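Long-range contacts in mandelate racemase/muconate lactonizing enzyme, C-terminal domain protein (Paracoccus denitrificans, PDB 4DWD), which binds magnesium, belongs to the enolase superfamily and may act as a hydro-lyase: residues A157-R162 with P322-D327; A192-F196 with G218-F222; V144-A148 with V184-L188; T124-C128 with G345-L349; R138-V144 with A179-V184. All coordinates share one frame; numbering follows the deposited sequence. Where two conformers were deposited one is given.

All five contacts involve the barrel domain or its outer helices. Contact 4 joins the start of strand 125-132 to strand 346-348. Contact 1, about 13 Å away between centres, brings together strands 158-162 and 323-325, which both neighbour strand 125-132. Contact 2 continues the sheet through strands 194-197 and 221-223, its centre about 11 Å from that of contact 1. Contacts 5 and 3, centres about 7 Å apart, share the seam between helices 140-154 and 174-188. Along the chain these two interleave and close before contact 2 opens; contact 2 falls within the span of contact 1, itself within that of contact 4. Together they describe a parallel barrel wall, its helical jacket and an antiparallel addition.

Contact 1: residues A157-R162 with P322-D327; sequences AAVKIR and PVELAD
Arg-162, at the end of strand 158-162, reaches across to Asp-327 and forms the polar end of this contact. From CB its chain passes through CG to CD, which lies 4.4 Å from Glu-324 OE2, and a bend at chi3 (-49°) then turns the guanidinium toward the aspartate. The two terminal nitrogens fork onto one oxygen: Asp-327 OD1 is 2.8 Å from Arg-162 NH1 and 2.9 Å from Arg-162 NH2, in the guanidinium plane and on the syn side of a carboxylate turned 76° against it. Ser-131 OG bonds both Arg-162 NH1 and Glu-324 OE2; the latter sits well out of the guanidinium plane and offers it charge attraction alone. A leucine in place of Arg-162 would probably leave Asp-327 OD1 without its two donors and the carboxylate without this countercharge, though Gly-133 N would still hold OD2. Two residues earlier in the strand, Lys-160 NZ makes a weak salt bridge of 3.5 Å to Glu-324 OE2; a water accepts from that NZ and donates to that OE2. NZ also bonds to Tyr-129 OH and forms a salt bridge with Glu-223. At the apolar end Pro-322 CG rests 3.9 Å from Ala-157 CB and also touches Ala-158. Both strands flank strand 125-132, and their polar side chains meet beside the metal-binding residues Asp-197 and Glu-223, as in the active-site mouth of an enolase-superfamily barrel.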
# COMPACT_ATOMS: atom_id res chain seq x y z
N ALA B 157 12.35 -28.15 -27.23
CA ALA B 157 11.81 -28.48 -25.92
C ALA B 157 10.50 -27.72 -25.63
O ALA B 157 9.77 -28.08 -24.71
CB ALA B 157 12.85 -28.19 -24.83
N ALA B 158 10.26 -26.66 -26.41
CA ALA B 158 9.05 -25.83 -26.30
C ALA B 158 8.82 -25.10 -27.62
O ALA B 158 9.72 -25.02 -28.45
CB ALA B 158 9.16 -24.84 -25.14
N VAL B 159 7.61 -24.56 -27.81
CA VAL B 159 7.27 -23.77 -28.99
C VAL B 159 6.69 -22.44 -28.52
O VAL B 159 5.91 -22.44 -27.57
CB VAL B 159 6.23 -24.50 -29.87
CG1 VAL B 159 5.69 -23.58 -30.95
CG2 VAL B 159 6.86 -25.75 -30.47
N LYS B 160 7.06 -21.33 -29.16
CA LYS B 160 6.40 -20.06 -28.88
C LYS B 160 5.87 -19.51 -30.18
O LYS B 160 6.61 -19.42 -31.16
CB LYS B 160 7.36 -19.05 -28.23
CG LYS B 160 6.69 -17.76 -27.77
CD LYS B 160 7.65 -16.80 -27.09
CE LYS B 160 8.42 -15.97 -28.10
NZ LYS B 160 9.53 -15.20 -27.46
N ILE B 161 4.58 -19.19 -30.20
CA ILE B 161 3.95 -18.56 -31.37
C ILE B 161 3.80 -17.06 -31.11
O ILE B 161 3.21 -16.64 -30.11
CB ILE B 161 2.62 -19.23 -31.78
CG1 ILE B 161 1.68 -19.43 -30.56
CG2 ILE B 161 2.93 -20.57 -32.44
CD1 ILE B 161 0.31 -19.99 -30.91
N ARG B 162 4.35 -16.25 -32.02
CA ARG B 162 4.37 -14.79 -31.85
C ARG B 162 3.51 -14.14 -32.91
O ARG B 162 3.41 -14.65 -34.03
CB ARG B 162 5.80 -14.23 -31.96
CG ARG B 162 6.89 -15.09 -31.35
CD ARG B 162 8.20 -14.32 -31.17
NE ARG B 162 8.56 -13.61 -32.39
CZ ARG B 162 9.23 -14.15 -33.41
NH1 ARG B 162 9.67 -15.40 -33.36
NH2 ARG B 162 9.47 -13.42 -34.49
N PRO B 322 13.63 -22.79 -22.21
CA PRO B 322 14.73 -23.00 -23.14
C PRO B 322 15.26 -21.71 -23.77
O PRO B 322 14.71 -20.63 -23.57
CB PRO B 322 14.12 -23.89 -24.22
CG PRO B 322 12.87 -24.43 -23.63
CD PRO B 322 12.37 -23.35 -22.74
N VAL B 323 16.33 -21.86 -24.54
CA VAL B 323 16.95 -20.76 -25.30
C VAL B 323 16.13 -20.45 -26.56
O VAL B 323 15.78 -21.34 -27.33
CB VAL B 323 18.37 -21.17 -25.72
CG1 VAL B 323 19.02 -20.07 -26.56
CG2 VAL B 323 19.23 -21.47 -24.50
N GLU B 324 15.85 -19.17 -26.79
CA GLU B 324 15.10 -18.76 -27.97
C GLU B 324 15.83 -19.02 -29.29
O GLU B 324 17.01 -18.67 -29.45
CB GLU B 324 14.73 -17.28 -27.89
CG GLU B 324 13.83 -16.86 -29.05
CD GLU B 324 13.13 -15.52 -28.87
OE1 GLU B 324 13.52 -14.73 -27.99
OE2 GLU B 324 12.20 -15.26 -29.65
N LEU B 325 15.11 -19.66 -30.22
CA LEU B 325 15.54 -19.85 -31.60
C LEU B 325 14.48 -19.28 -32.54
O LEU B 325 13.44 -19.92 -32.82
CB LEU B 325 15.84 -21.32 -31.90
CG LEU B 325 16.26 -21.62 -33.36
CD1 LEU B 325 17.59 -20.94 -33.69
CD2 LEU B 325 16.35 -23.12 -33.57
N ALA B 326 14.73 -18.07 -33.02
CA ALA B 326 13.73 -17.33 -33.79
C ALA B 326 13.80 -17.59 -35.31
O ALA B 326 14.65 -18.35 -35.78
CB ALA B 326 13.80 -15.84 -33.47
N ASP B 327 12.90 -16.93 -36.04
CA ASP B 327 12.71 -17.18 -37.47
C ASP B 327 13.95 -16.92 -38.31
O ASP B 327 14.76 -16.06 -38.01
CB ASP B 327 11.57 -16.31 -38.01
CG ASP B 327 10.37 -16.29 -37.07
OD1 ASP B 327 10.46 -15.62 -36.02
OD2 ASP B 327 9.34 -16.92 -37.40
O HOH W 1 10.61 -13.16 -29.08

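Contact 2: residues A192-F196 with G218-F222; sequences AVIGF and GYSWF
Gly-195 CA lies directly over the six-membered ring of Trp-221, 3.8 Å from its centroid and 10° off the ring normal, a CH-pi contact in which the backbone CA of a glycine is the C-H donor. A CB at this position would run into the indole. Trp-221 CG stands between its own backbone N and carbonyl carbon (chi1 80°), which folds the ring back over the neighbouring strand; its NE1 is bonded to the metal-binding residue Glu-223. On the other side of the sheet the Tyr-219 ring receives Ile-194: CB sits over one face, offset toward the rim, and Ile-194 CG2 comes to 3.3 Å from Tyr-219 CE2. The phenol OH ends on Ala-181 O. A serine in place of Tyr-219 would probably open a gap beside Ile-194 and Phe-196 and deprive Ala-181 O of its hydroxyl partner. The backbones join through a nearly straight bond, Ser-220 N to Ile-194 O at 2.8 Å, and a second from Phe-196 N to Trp-221 O at 3.0 Å. Beyond them Phe-196 and Phe-222 point the same way, side by side, with Phe-196 CD1 3.7 Å from Phe-222 CE1 and the rings oblique. Arg-209 of a second subunit bonds to the carbonyls of Gly-218 and Tyr-219. With helix 204-216 linking parallel strands 194-197 and 221-223, this is the beta-alpha-beta crossover of a TIM-type barrel.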
# COMPACT_ATOMS: atom_id res chain seq x y z
N ALA B 192 2.88 -30.82 -24.69
CA ALA B 192 3.79 -29.83 -25.26
C ALA B 192 3.81 -28.54 -24.45
O ALA B 192 2.77 -28.05 -24.00
CB ALA B 192 3.40 -29.52 -26.69
N VAL B 193 5.02 -28.00 -24.27
CA VAL B 193 5.20 -26.70 -23.64
C VAL B 193 5.06 -25.63 -24.73
O VAL B 193 5.85 -25.60 -25.67
CB VAL B 193 6.59 -26.60 -22.98
CG1 VAL B 193 6.77 -25.24 -22.34
CG2 VAL B 193 6.78 -27.72 -21.97
N ILE B 194 4.04 -24.78 -24.61
CA ILE B 194 3.76 -23.76 -25.63
C ILE B 194 3.62 -22.39 -24.99
O ILE B 194 2.90 -22.23 -23.99
CB ILE B 194 2.46 -24.05 -26.42
CG1 ILE B 194 2.24 -25.57 -26.64
CG2 ILE B 194 2.47 -23.29 -27.74
CD1 ILE B 194 0.93 -25.92 -27.34
N GLY B 195 4.31 -21.41 -25.56
CA GLY B 195 4.16 -20.01 -25.16
C GLY B 195 3.46 -19.21 -26.25
O GLY B 195 3.45 -19.60 -27.43
N PHE B 196 2.87 -18.09 -25.85
CA PHE B 196 2.15 -17.21 -26.77
C PHE B 196 2.71 -15.81 -26.58
O PHE B 196 2.72 -15.30 -25.45
CB PHE B 196 0.65 -17.27 -26.42
CG PHE B 196 -0.25 -16.47 -27.33
CD1 PHE B 196 -0.26 -15.07 -27.29
CD2 PHE B 196 -1.15 -17.12 -28.18
CE1 PHE B 196 -1.13 -14.34 -28.10
CE2 PHE B 196 -2.00 -16.38 -28.99
CZ PHE B 196 -1.99 -14.99 -28.96
N GLY B 218 -3.80 -24.67 -21.49
CA GLY B 218 -2.59 -25.14 -20.82
C GLY B 218 -1.30 -24.50 -21.28
O GLY B 218 -0.23 -25.07 -21.09
N TYR B 219 -1.38 -23.32 -21.89
CA TYR B 219 -0.15 -22.64 -22.31
C TYR B 219 0.73 -22.32 -21.11
O TYR B 219 0.23 -22.13 -19.99
CB TYR B 219 -0.45 -21.37 -23.14
CG TYR B 219 -0.64 -21.64 -24.63
CD1 TYR B 219 -1.61 -22.55 -25.09
CD2 TYR B 219 0.15 -20.98 -25.58
CE1 TYR B 219 -1.77 -22.80 -26.44
CE2 TYR B 219 0.00 -21.23 -26.94
CZ TYR B 219 -0.96 -22.13 -27.37
OH TYR B 219 -1.09 -22.37 -28.73
N SER B 220 2.04 -22.25 -21.36
CA SER B 220 3.00 -22.09 -20.27
C SER B 220 3.35 -20.65 -19.94
O SER B 220 3.52 -20.31 -18.77
CB SER B 220 4.25 -22.92 -20.53
OG SER B 220 3.95 -24.28 -20.31
N TRP B 221 3.42 -19.79 -20.95
CA TRP B 221 3.68 -18.37 -20.70
C TRP B 221 3.06 -17.51 -21.74
O TRP B 221 2.71 -17.99 -22.83
CB TRP B 221 5.17 -18.06 -20.49
CG TRP B 221 6.05 -17.92 -21.70
CD1 TRP B 221 6.43 -16.74 -22.33
CD2 TRP B 221 6.72 -18.99 -22.42
NE1 TRP B 221 7.30 -17.00 -23.37
CE2 TRP B 221 7.51 -18.35 -23.47
CE3 TRP B 221 6.77 -20.38 -22.30
CZ2 TRP B 221 8.29 -19.08 -24.36
CZ3 TRP B 221 7.56 -21.10 -23.20
CH2 TRP B 221 8.30 -20.47 -24.20
N PHE B 222 2.93 -16.23 -21.41
CA PHE B 222 2.18 -15.24 -22.19
C PHE B 222 3.02 -13.98 -22.23
O PHE B 222 3.12 -13.26 -21.24
CB PHE B 222 0.84 -15.01 -21.49
CG PHE B 222 -0.16 -14.12 -22.21
CD1 PHE B 222 -0.13 -13.89 -23.60
CD2 PHE B 222 -1.21 -13.56 -21.48
CE1 PHE B 222 -1.12 -13.11 -24.22
CE2 PHE B 222 -2.18 -12.76 -22.09
CZ PHE B 222 -2.15 -12.54 -23.45
O HOH W 2 2.28 -25.51 -22.26

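Contact 3: residues V144-A148 with V184-L188; sequences VREVA and VRELL
Leu-187 is the side chain around which the tighter part of this helix-helix contact forms. Its CG stands anti to the backbone N (chi1 170°), which sends both methyls across to helix 140-154, where they slide past Val-144 and Val-147 in the opposite direction. CD2 is the busiest atom: Leu-187 CD2 lies 3.7 Å from Val-147 CG1 and equally 3.7 Å from Val-144 O, so the methyl touches the backbone as well as the valine branches. Leu-187 CD1 turns to the outer part of the seam, 4.0 Å from Val-144 CG1 and close to Ala-148 CB. Deeper in, the direct contacts between the two segments are fewer and slightly longer. Val-147 and Val-184 cross at about a right angle and meet by single methyls, Val-147 CG2 to Val-184 CG2 at 4.1 Å, while Leu-188 CD2 reaches Val-147 CG1 at 4.0 Å. Strand 158-162 fills in below, with Ile-161 under Val-147 and Val-184, and Val-159 against Leu-188. The loose side is the one facing solvent, marked by Arg-145 and Glu-186, exposed residues that make no contact across the seam. The axes of segments 144-148 and 184-188 approach to 10.1 Å and cross at -38°, a separation that branched side chains bridge from both sides. No hydrogen bond or salt bridge joins these two segments; cohesion here comes from methyl groups and the exclusion of water, so the fit probably depends on side-chain shape more than on any directional bond.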
# COMPACT_ATOMS: atom_id res chain seq x y z
N VAL B 144 -0.59 -23.51 -38.27
CA VAL B 144 -0.33 -24.93 -38.01
C VAL B 144 0.78 -25.48 -38.91
O VAL B 144 1.69 -26.15 -38.43
CB VAL B 144 -1.63 -25.76 -38.09
CG1 VAL B 144 -1.33 -27.25 -37.95
CG2 VAL B 144 -2.60 -25.28 -37.01
N ARG B 145 0.72 -25.16 -40.20
CA ARG B 145 1.73 -25.64 -41.14
C ARG B 145 3.14 -25.19 -40.75
O ARG B 145 4.08 -26.00 -40.75
CB ARG B 145 1.40 -25.21 -42.57
CG ARG B 145 2.36 -25.82 -43.58
CD ARG B 145 2.02 -25.49 -45.02
NE ARG B 145 2.87 -26.25 -45.94
CZ ARG B 145 2.68 -27.51 -46.33
NH1 ARG B 145 1.63 -28.24 -45.91
NH2 ARG B 145 3.55 -28.07 -47.17
N GLU B 146 3.29 -23.92 -40.40
CA GLU B 146 4.61 -23.39 -40.07
C GLU B 146 5.11 -23.96 -38.75
O GLU B 146 6.30 -24.30 -38.63
CB GLU B 146 4.59 -21.86 -40.06
CG GLU B 146 5.94 -21.20 -39.75
CD GLU B 146 7.06 -21.50 -40.74
OE1 GLU B 146 6.86 -22.12 -41.81
OE2 GLU B 146 8.20 -21.10 -40.42
N VAL B 147 4.24 -24.08 -37.76
CA VAL B 147 4.66 -24.69 -36.50
C VAL B 147 5.13 -26.14 -36.73
O VAL B 147 6.19 -26.54 -36.24
CB VAL B 147 3.56 -24.64 -35.41
CG1 VAL B 147 3.96 -25.44 -34.18
CG2 VAL B 147 3.26 -23.19 -35.04
N ALA B 148 4.36 -26.92 -37.49
CA ALA B 148 4.73 -28.30 -37.77
C ALA B 148 6.08 -28.36 -38.48
O ALA B 148 6.92 -29.20 -38.14
CB ALA B 148 3.66 -28.99 -38.60
N VAL B 184 -2.87 -24.90 -32.51
CA VAL B 184 -1.49 -25.24 -32.21
C VAL B 184 -1.41 -26.26 -31.07
O VAL B 184 -0.64 -27.21 -31.15
CB VAL B 184 -0.61 -23.98 -31.99
CG1 VAL B 184 0.78 -24.36 -31.47
CG2 VAL B 184 -0.48 -23.20 -33.30
N ARG B 185 -2.24 -26.09 -30.04
CA ARG B 185 -2.32 -27.09 -28.97
C ARG B 185 -2.72 -28.46 -29.54
O ARG B 185 -2.15 -29.48 -29.17
CB ARG B 185 -3.27 -26.64 -27.86
CG ARG B 185 -3.69 -27.74 -26.89
CD ARG B 185 -2.51 -28.32 -26.12
NE ARG B 185 -1.96 -27.35 -25.18
CZ ARG B 185 -0.76 -27.42 -24.61
NH1 ARG B 185 0.08 -28.43 -24.88
NH2 ARG B 185 -0.40 -26.47 -23.76
N GLU B 186 -3.70 -28.46 -30.44
CA GLU B 186 -4.17 -29.72 -31.03
C GLU B 186 -3.07 -30.40 -31.85
O GLU B 186 -2.93 -31.63 -31.82
CB GLU B 186 -5.44 -29.48 -31.85
CG GLU B 186 -6.62 -29.13 -30.95
CD GLU B 186 -7.91 -28.86 -31.68
OE1 GLU B 186 -7.99 -29.10 -32.91
OE2 GLU B 186 -8.87 -28.41 -31.01
N LEU B 187 -2.29 -29.60 -32.56
CA LEU B 187 -1.16 -30.13 -33.32
C LEU B 187 -0.09 -30.76 -32.43
O LEU B 187 0.37 -31.88 -32.69
CB LEU B 187 -0.52 -29.02 -34.17
CG LEU B 187 0.81 -29.32 -34.85
CD1 LEU B 187 0.59 -30.23 -36.05
CD2 LEU B 187 1.50 -28.03 -35.27
N LEU B 188 0.31 -30.04 -31.39
CA LEU B 188 1.48 -30.40 -30.61
C LEU B 188 1.20 -31.44 -29.53
O LEU B 188 2.11 -32.10 -29.04
CB LEU B 188 2.13 -29.16 -30.01
CG LEU B 188 2.68 -28.17 -31.04
CD1 LEU B 188 3.27 -26.97 -30.32
CD2 LEU B 188 3.71 -28.82 -31.97

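Contact 4: residues T124-C128 with G345-L349; sequences TRLPC and GHFAL
Gly-345 opens the pairing: its O accepts from Cys-128 N at 3.1 Å, and its positive phi (77°) turns the chain into strand 346-348. His-346 forms a non-hydrogen-bonded pair with Pro-127, a place where the missing proline N-H costs no bond between the strands. In the conformer described its ring lies obliquely by the proline, and ND1 bonds to Asp-344 O. Phe-347 and Leu-126 make the hydrogen-bonded pair, with Phe-347 N to Leu-126 O at 2.7 Å and Leu-126 N to Phe-347 O at 2.9 Å. On the opposite sheet face from His-346, Phe-347 CE2 presses to 3.4 Å from Cys-128 CB; Cys-128 SG, set between its backbone N and carbonyl carbon (chi1 78°), stands obliquely 5.2 Å from the Phe-347 ring centroid, a sulfur-aromatic contact, while His-306 meets that ring edge-to-face. Ala-348 pairs with Arg-125 and makes a long CA-H...O contact with Thr-124 O. Just past the strand, Leu-349 N adds one more backbone bond, to Thr-124 O at 2.8 Å, and Leu-349 CB packs on Leu-126 CD1 at 4.2 Å, near helix 304-314. This is a short antiparallel ladder, added to a barrel strand whose other neighbours, 158-162 and 323-325, run parallel to it.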
# COMPACT_ATOMS: atom_id res chain seq x y z
N THR B 124 26.48 -27.43 -20.88
CA THR B 124 27.00 -26.98 -22.17
C THR B 124 26.13 -27.49 -23.32
O THR B 124 26.43 -27.24 -24.49
CB THR B 124 28.48 -27.36 -22.38
OG1 THR B 124 28.63 -28.78 -22.25
CG2 THR B 124 29.37 -26.65 -21.37
N ARG B 125 25.07 -28.21 -22.99
CA ARG B 125 24.02 -28.51 -23.96
C ARG B 125 22.75 -27.82 -23.51
O ARG B 125 22.20 -28.13 -22.45
CB ARG B 125 23.80 -30.01 -24.10
CG ARG B 125 24.91 -30.69 -24.86
CD ARG B 125 24.56 -32.13 -25.12
NE ARG B 125 25.69 -32.88 -25.66
CZ ARG B 125 25.63 -34.14 -26.06
NH1 ARG B 125 24.50 -34.81 -25.98
NH2 ARG B 125 26.70 -34.74 -26.54
N LEU B 126 22.30 -26.84 -24.29
CA LEU B 126 21.19 -26.00 -23.85
C LEU B 126 19.97 -26.27 -24.70
O LEU B 126 20.04 -26.17 -25.92
CB LEU B 126 21.58 -24.52 -23.93
CG LEU B 126 22.71 -24.02 -23.03
CD1 LEU B 126 24.08 -24.28 -23.64
CD2 LEU B 126 22.55 -22.53 -22.71
N PRO B 127 18.84 -26.63 -24.06
CA PRO B 127 17.63 -26.86 -24.86
C PRO B 127 17.17 -25.59 -25.58
O PRO B 127 17.38 -24.49 -25.08
CB PRO B 127 16.59 -27.28 -23.81
CG PRO B 127 17.10 -26.75 -22.52
CD PRO B 127 18.60 -26.80 -22.62
N CYS B 128 16.57 -25.77 -26.75
CA CYS B 128 16.03 -24.63 -27.50
C CYS B 128 14.49 -24.62 -27.50
O CYS B 128 13.85 -25.64 -27.23
CB CYS B 128 16.55 -24.63 -28.94
SG CYS B 128 15.75 -25.81 -30.07
N GLY B 345 17.63 -31.08 -30.63
CA GLY B 345 16.86 -30.08 -29.88
C GLY B 345 17.66 -29.21 -28.93
O GLY B 345 17.08 -28.49 -28.11
N HIS B 346 18.99 -29.26 -29.03
CA HIS B 346 19.89 -28.53 -28.12
C HIS B 346 20.95 -27.75 -28.85
O HIS B 346 21.31 -28.08 -29.98
CB HIS B 346 20.59 -29.51 -27.17
CG HIS B 346 19.66 -30.15 -26.17
ND1 HIS B 346 18.81 -31.15 -26.49
CD2 HIS B 346 19.50 -29.92 -24.80
CE1 HIS B 346 18.13 -31.52 -25.39
NE2 HIS B 346 18.56 -30.78 -24.36
N PHE B 347 21.47 -26.72 -28.19
CA PHE B 347 22.66 -25.99 -28.67
C PHE B 347 23.87 -26.52 -27.92
O PHE B 347 23.88 -26.56 -26.69
CB PHE B 347 22.51 -24.50 -28.40
CG PHE B 347 21.38 -23.86 -29.15
CD1 PHE B 347 21.40 -23.81 -30.54
CD2 PHE B 347 20.31 -23.28 -28.47
CE1 PHE B 347 20.35 -23.23 -31.25
CE2 PHE B 347 19.27 -22.68 -29.17
CZ PHE B 347 19.29 -22.65 -30.56
N ALA B 348 24.89 -26.94 -28.67
CA ALA B 348 26.14 -27.40 -28.07
C ALA B 348 27.12 -26.25 -27.94
O ALA B 348 27.61 -25.72 -28.94
CB ALA B 348 26.74 -28.54 -28.91
N LEU B 349 27.41 -25.88 -26.70
CA LEU B 349 28.38 -24.82 -26.42
C LEU B 349 29.78 -25.40 -26.31
O LEU B 349 30.05 -26.23 -25.45
CB LEU B 349 27.99 -24.09 -25.12
CG LEU B 349 28.86 -22.94 -24.61
CD1 LEU B 349 29.04 -21.87 -25.67
CD2 LEU B 349 28.19 -22.37 -23.38

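Contact 5: residues R138-V144 with A179-V184; sequences RSVDEVV and AKARAV
Lys-180 NZ is held by two backbone carbonyls: it donates to Arg-138 O at 2.8 Å, approaching nearly in line with the carbonyl (C=O...N 160°), and also bonds to Asn-135 O. Lys-180 CG lies opposite its own carbonyl carbon (chi1 -73°), and the chain then runs extended to the turn ahead of helix 140-154. On the way CG and CD pack against Val-140 and Val-143: Lys-180 CG lies 3.8 Å from Val-140 CG2, and the Val-143 side chain crosses the lysine at about a right angle, with CG2 4.0 Å from Lys-180 CD. The carbonyls probably steady the positive charge. Ser-139 and Glu-142 close the start of the helix as a capping box: Ser-139 N gives to Glu-142 OE1 at 3.0 Å from above the carboxylate plane, and Glu-142 N gives to Ser-139 OG at 3.2 Å. Farther along, Ala-183 CB fits against two valines, 3.6 Å from Val-140 CG1 and equally near Val-144 CG2. Its small size suits the seam, where the axes of 140-144 and 179-184 come to 9.3 Å and cross at -40°. Deeper, Val-143 CG1 meets Val-184 CG2 at 3.6 Å. Arg-138 turns its own guanidinium to Gly-133 O and Asn-135. Strand 158-162 separates the two helices along the chain and lies beneath them in space, where Ile-161 touches Ala-181 and Val-184, while Tyr-219, ahead of strand 221-223, bonds to Ala-181 O.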
# COMPACT_ATOMS: atom_id res chain seq x y z
N ARG B 138 -1.30 -14.72 -40.66
CA ARG B 138 -1.56 -16.06 -41.20
C ARG B 138 -2.99 -16.51 -40.94
O ARG B 138 -3.61 -16.08 -39.98
CB ARG B 138 -0.64 -17.08 -40.54
CG ARG B 138 0.80 -16.99 -40.99
CD ARG B 138 1.61 -18.15 -40.44
NE ARG B 138 2.95 -18.07 -40.99
CZ ARG B 138 4.05 -17.86 -40.27
NH1 ARG B 138 3.96 -17.75 -38.95
NH2 ARG B 138 5.23 -17.77 -40.86
N SER B 139 -3.50 -17.39 -41.80
CA SER B 139 -4.70 -18.16 -41.49
C SER B 139 -4.35 -19.24 -40.46
O SER B 139 -3.18 -19.55 -40.24
CB SER B 139 -5.23 -18.85 -42.75
OG SER B 139 -4.28 -19.81 -43.21
N VAL B 140 -5.37 -19.82 -39.83
CA VAL B 140 -5.14 -20.91 -38.89
C VAL B 140 -4.32 -22.05 -39.52
O VAL B 140 -3.37 -22.54 -38.90
CB VAL B 140 -6.48 -21.47 -38.33
CG1 VAL B 140 -6.25 -22.74 -37.53
CG2 VAL B 140 -7.18 -20.43 -37.47
N ASP B 141 -4.67 -22.47 -40.74
CA ASP B 141 -3.95 -23.58 -41.35
C ASP B 141 -2.49 -23.22 -41.62
O ASP B 141 -1.62 -24.08 -41.54
CB ASP B 141 -4.63 -24.08 -42.64
CG ASP B 141 -4.69 -23.02 -43.73
OD1 ASP B 141 -3.76 -22.94 -44.55
OD2 ASP B 141 -5.66 -22.25 -43.74
N GLU B 142 -2.24 -21.94 -41.92
CA GLU B 142 -0.87 -21.48 -42.15
C GLU B 142 -0.05 -21.47 -40.86
O GLU B 142 1.14 -21.81 -40.86
CB GLU B 142 -0.86 -20.10 -42.81
CG GLU B 142 -1.17 -20.15 -44.30
CD GLU B 142 -1.69 -18.84 -44.86
OE1 GLU B 142 -1.71 -17.82 -44.14
OE2 GLU B 142 -2.07 -18.85 -46.05
N VAL B 143 -0.68 -21.10 -39.75
CA VAL B 143 -0.01 -21.16 -38.46
C VAL B 143 0.38 -22.61 -38.15
O VAL B 143 1.53 -22.90 -37.82
CB VAL B 143 -0.89 -20.60 -37.33
CG1 VAL B 143 -0.21 -20.81 -35.98
CG2 VAL B 143 -1.21 -19.13 -37.56
N VAL B 144 -0.59 -23.51 -38.27
CA VAL B 144 -0.33 -24.93 -38.01
C VAL B 144 0.78 -25.48 -38.91
O VAL B 144 1.69 -26.15 -38.43
CB VAL B 144 -1.63 -25.76 -38.09
CG1 VAL B 144 -1.33 -27.25 -37.95
CG2 VAL B 144 -2.60 -25.28 -37.01
N ALA B 179 -8.41 -19.12 -31.59
CA ALA B 179 -8.52 -20.25 -32.53
C ALA B 179 -7.16 -20.77 -33.00
O ALA B 179 -6.96 -21.98 -33.13
CB ALA B 179 -9.42 -19.90 -33.72
N LYS B 180 -6.22 -19.86 -33.23
CA LYS B 180 -4.87 -20.24 -33.66
C LYS B 180 -4.17 -20.93 -32.49
O LYS B 180 -3.52 -21.96 -32.67
CB LYS B 180 -4.09 -19.00 -34.11
CG LYS B 180 -4.58 -18.48 -35.46
CD LYS B 180 -4.07 -17.08 -35.75
CE LYS B 180 -4.50 -16.67 -37.15
NZ LYS B 180 -4.17 -15.24 -37.42
N ALA B 181 -4.30 -20.37 -31.29
CA ALA B 181 -3.69 -21.01 -30.11
C ALA B 181 -4.26 -22.42 -29.89
O ALA B 181 -3.51 -23.35 -29.59
CB ALA B 181 -3.88 -20.14 -28.87
N ARG B 182 -5.57 -22.57 -30.09
CA ARG B 182 -6.22 -23.87 -29.95
C ARG B 182 -5.70 -24.87 -30.98
O ARG B 182 -5.38 -26.01 -30.64
CB ARG B 182 -7.75 -23.73 -30.05
CG ARG B 182 -8.50 -25.06 -29.99
CD ARG B 182 -10.00 -24.85 -29.93
NE ARG B 182 -10.41 -24.59 -28.55
CZ ARG B 182 -10.76 -25.54 -27.67
NH1 ARG B 182 -10.76 -26.82 -28.03
NH2 ARG B 182 -11.11 -25.21 -26.44
N ALA B 183 -5.61 -24.43 -32.23
CA ALA B 183 -5.14 -25.31 -33.30
C ALA B 183 -3.71 -25.79 -33.06
O ALA B 183 -3.35 -26.94 -33.37
CB ALA B 183 -5.26 -24.62 -34.63
N VAL B 184 -2.87 -24.90 -32.51
CA VAL B 184 -1.49 -25.24 -32.21
C VAL B 184 -1.41 -26.26 -31.07
O VAL B 184 -0.64 -27.21 -31.15
CB VAL B 184 -0.61 -23.98 -31.99
CG1 VAL B 184 0.78 -24.36 -31.47
CG2 VAL B 184 -0.48 -23.20 -33.30